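Flagellar protein (Xanthomonas campestris pv. campestris, PDB 3C12) is probably required for formation of the flagellar hook, perhaps as a capping scaffold, represented here by its C-terminal Ig-like and tudor-like domains. Local coordinates at residues A7-G11 with H12-V16. Residues are numbered along the deposited sequence; the frame is centred on the assembly and turned at random.
Sequences AALVG and HNVLV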
ATOM      1  N   ALA A   7     -17.284   0.201 -16.194  1.00 65.81           N
ATOM      2  CA  ALA A   7     -18.506   0.398 -15.437  1.00 62.93           C
ATOM      3  C   ALA A   7     -19.009  -1.003 -15.180  1.00 62.52           C
ATOM      4  O   ALA A   7     -19.975  -1.225 -14.452  1.00 60.68           O
ATOM      5  CB  ALA A   7     -19.503   1.156 -16.273  1.00 61.83           C
ATOM      6  N   ALA A   8     -18.337  -1.948 -15.821  1.00 63.06           N
ATOM      7  CA  ALA A   8     -18.655  -3.356 -15.687  1.00 63.66           C
ATOM      8  C   ALA A   8     -18.125  -3.826 -14.338  1.00 63.54           C
ATOM      9  O   ALA A   8     -18.359  -4.958 -13.921  1.00 64.20           O
ATOM     10  CB  ALA A   8     -17.998  -4.132 -16.798  1.00 63.94           C
ATOM     11  N   LEU A   9     -17.394  -2.946 -13.666  1.00 62.97           N
ATOM     12  CA  LEU A   9     -16.851  -3.266 -12.364  1.00 62.61           C
ATOM     13  C   LEU A   9     -17.955  -3.179 -11.321  1.00 63.51           C
ATOM     14  O   LEU A   9     -17.904  -3.839 -10.284  1.00 62.85           O
ATOM     15  CB  LEU A   9     -15.729  -2.298 -12.016  1.00 60.88           C
ATOM     16  CG  LEU A   9     -14.476  -2.426 -12.872  1.00 59.83           C
ATOM     17  CD1 LEU A   9     -13.509  -1.313 -12.539  1.00 58.96           C
ATOM     18  CD2 LEU A   9     -13.850  -3.779 -12.627  1.00 57.94           C
ATOM     19  N   VAL A  10     -18.964  -2.365 -11.603  1.00 64.72           N
ATOM     20  CA  VAL A  10     -20.068  -2.208 -10.666  1.00 66.32           C
ATOM     21  C   VAL A  10     -20.689  -3.570 -10.363  1.00 66.47           C
ATOM     22  O   VAL A  10     -20.989  -4.343 -11.274  1.00 66.81           O
ATOM     23  CB  VAL A  10     -21.156  -1.261 -11.230  1.00 67.60           C
ATOM     24  CG1 VAL A  10     -22.192  -0.957 -10.151  1.00 67.92           C
ATOM     25  CG2 VAL A  10     -20.519   0.024 -11.735  1.00 69.35           C
ATOM     26  N   GLY A  11     -20.865  -3.866  -9.080  1.00 66.43           N
ATOM     27  CA  GLY A  11     -21.450  -5.139  -8.696  1.00 66.06           C
ATOM     28  C   GLY A  11     -20.430  -6.220  -8.380  1.00 65.93           C
ATOM     29  O   GLY A  11     -20.757  -7.240  -7.775  1.00 66.21           O
ATOM     30  N   HIS A  12     -19.188  -5.999  -8.787  1.00 66.13           N
ATOM     31  CA  HIS A  12     -18.133  -6.968  -8.540  1.00 66.44           C
ATOM     32  C   HIS A  12     -17.197  -6.509  -7.425  1.00 65.15           C
ATOM     33  O   HIS A  12     -17.419  -5.463  -6.807  1.00 64.34           O
ATOM     34  CB  HIS A  12     -17.348  -7.209  -9.828  1.00 68.71           C
ATOM     35  CG  HIS A  12     -18.139  -7.909 -10.891  1.00 73.30           C
ATOM     36  ND1 HIS A  12     -17.627  -8.185 -12.141  1.00 73.57           N
ATOM     37  CD2 HIS A  12     -19.395  -8.413 -10.879  1.00 73.77           C
ATOM     38  CE1 HIS A  12     -18.534  -8.829 -12.853  1.00 74.42           C
ATOM     39  NE2 HIS A  12     -19.616  -8.980 -12.110  1.00 74.58           N
ATOM     40  N   ASN A  13     -16.161  -7.305  -7.164  1.00 63.32           N
ATOM     41  CA  ASN A  13     -15.174  -6.994  -6.132  1.00 61.53           C
ATOM     42  C   ASN A  13     -13.833  -6.685  -6.765  1.00 59.38           C
ATOM     43  O   ASN A  13     -13.479  -7.233  -7.806  1.00 59.45           O
ATOM     44  CB  ASN A  13     -15.031  -8.158  -5.143  1.00 62.87           C
ATOM     45  CG  ASN A  13     -16.022  -8.073  -3.998  1.00 64.24           C
ATOM     46  OD1 ASN A  13     -17.222  -7.922  -4.209  1.00 65.53           O
ATOM     47  ND2 ASN A  13     -15.523  -8.170  -2.777  1.00 65.49           N
ATOM     48  N   VAL A  14     -13.091  -5.790  -6.137  1.00 57.58           N
ATOM     49  CA  VAL A  14     -11.791  -5.410  -6.653  1.00 55.96           C
ATOM     50  C   VAL A  14     -10.745  -5.431  -5.560  1.00 55.68           C
ATOM     51  O   VAL A  14     -11.059  -5.424  -4.368  1.00 53.46           O
ATOM     52  CB  VAL A  14     -11.819  -3.989  -7.270  1.00 56.09           C
ATOM     53  CG1 VAL A  14     -12.749  -3.962  -8.466  1.00 56.39           C
ATOM     54  CG2 VAL A  14     -12.258  -2.972  -6.224  1.00 54.36           C
ATOM     55  N   LEU A  15      -9.492  -5.473  -5.987  1.00 54.99           N
ATOM     56  CA  LEU A  15      -8.376  -5.467  -5.070  1.00 53.29           C
ATOM     57  C   LEU A  15      -7.635  -4.177  -5.306  1.00 51.08           C
ATOM     58  O   LEU A  15      -7.136  -3.927  -6.397  1.00 51.01           O
ATOM     59  CB  LEU A  15      -7.453  -6.659  -5.323  1.00 56.12           C
ATOM     60  CG  LEU A  15      -7.752  -7.927  -4.518  1.00 58.97           C
ATOM     61  CD1 LEU A  15      -9.193  -8.345  -4.719  1.00 60.17           C
ATOM     62  CD2 LEU A  15      -6.812  -9.027  -4.953  1.00 59.78           C
ATOM     63  N   VAL A  16      -7.587  -3.350  -4.276  1.00 49.82           N
ATOM     64  CA  VAL A  16      -6.903  -2.077  -4.361  1.00 48.89           C
ATOM     65  C   VAL A  16      -5.941  -1.927  -3.196  1.00 48.41           C
ATOM     66  O   VAL A  16      -6.163  -2.470  -2.116  1.00 46.81           O
ATOM     67  CB  VAL A  16      -7.908  -0.910  -4.333  1.00 48.93           C
ATOM     68  CG1 VAL A  16      -8.783  -0.951  -5.566  1.00 49.02           C
ATOM     69  CG2 VAL A  16      -8.767  -0.998  -3.086  1.00 48.94           C
TER
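The imidazole of H12 folds back over the turn that precedes it and lays one ring face above the carbonyl oxygen of A8, with ND1 3.8 Å from A8 O. That distance makes the pair a loose polar contact. The ring reaches this place because CG is anti to the carbonyl carbon and beside the backbone N (chi1 -68°), which brings the imidazole back along its own amide. Separately, the backbone of the turn sets CB of H12 3.4 Å from L9 O.

The same stretch is a worked example of how a loop is bent into a strand. A type I turn from A7 to V10 is closed by V10 N to A7 O, and a type II turn from L9 to H12 overlaps it. The second closes through H12 N to L9 O at 2.9 Å, a fairly straight bond (158° at the hydrogen). G11 takes the third position of this turn with a positive phi of 95°, the place usual for glycine in a type II turn.

Next to the turns, CD2 of L9 meets CG1 of V14 at 4.3 Å, joining the loop to the start of strand 13-17. Their apolar patch continues within the tudor-like domain, where L121 lies against L9 and L123 and V109 against V14. Backbone bonds from G11 and H12 to V109 tie the turn to strand 98-115.

The chemistry thus divides the work: main-chain hydrogen bonds set the bend, while aliphatic packing and an exposed imidazole add contacts without a side-chain hydrogen bond between the two segments.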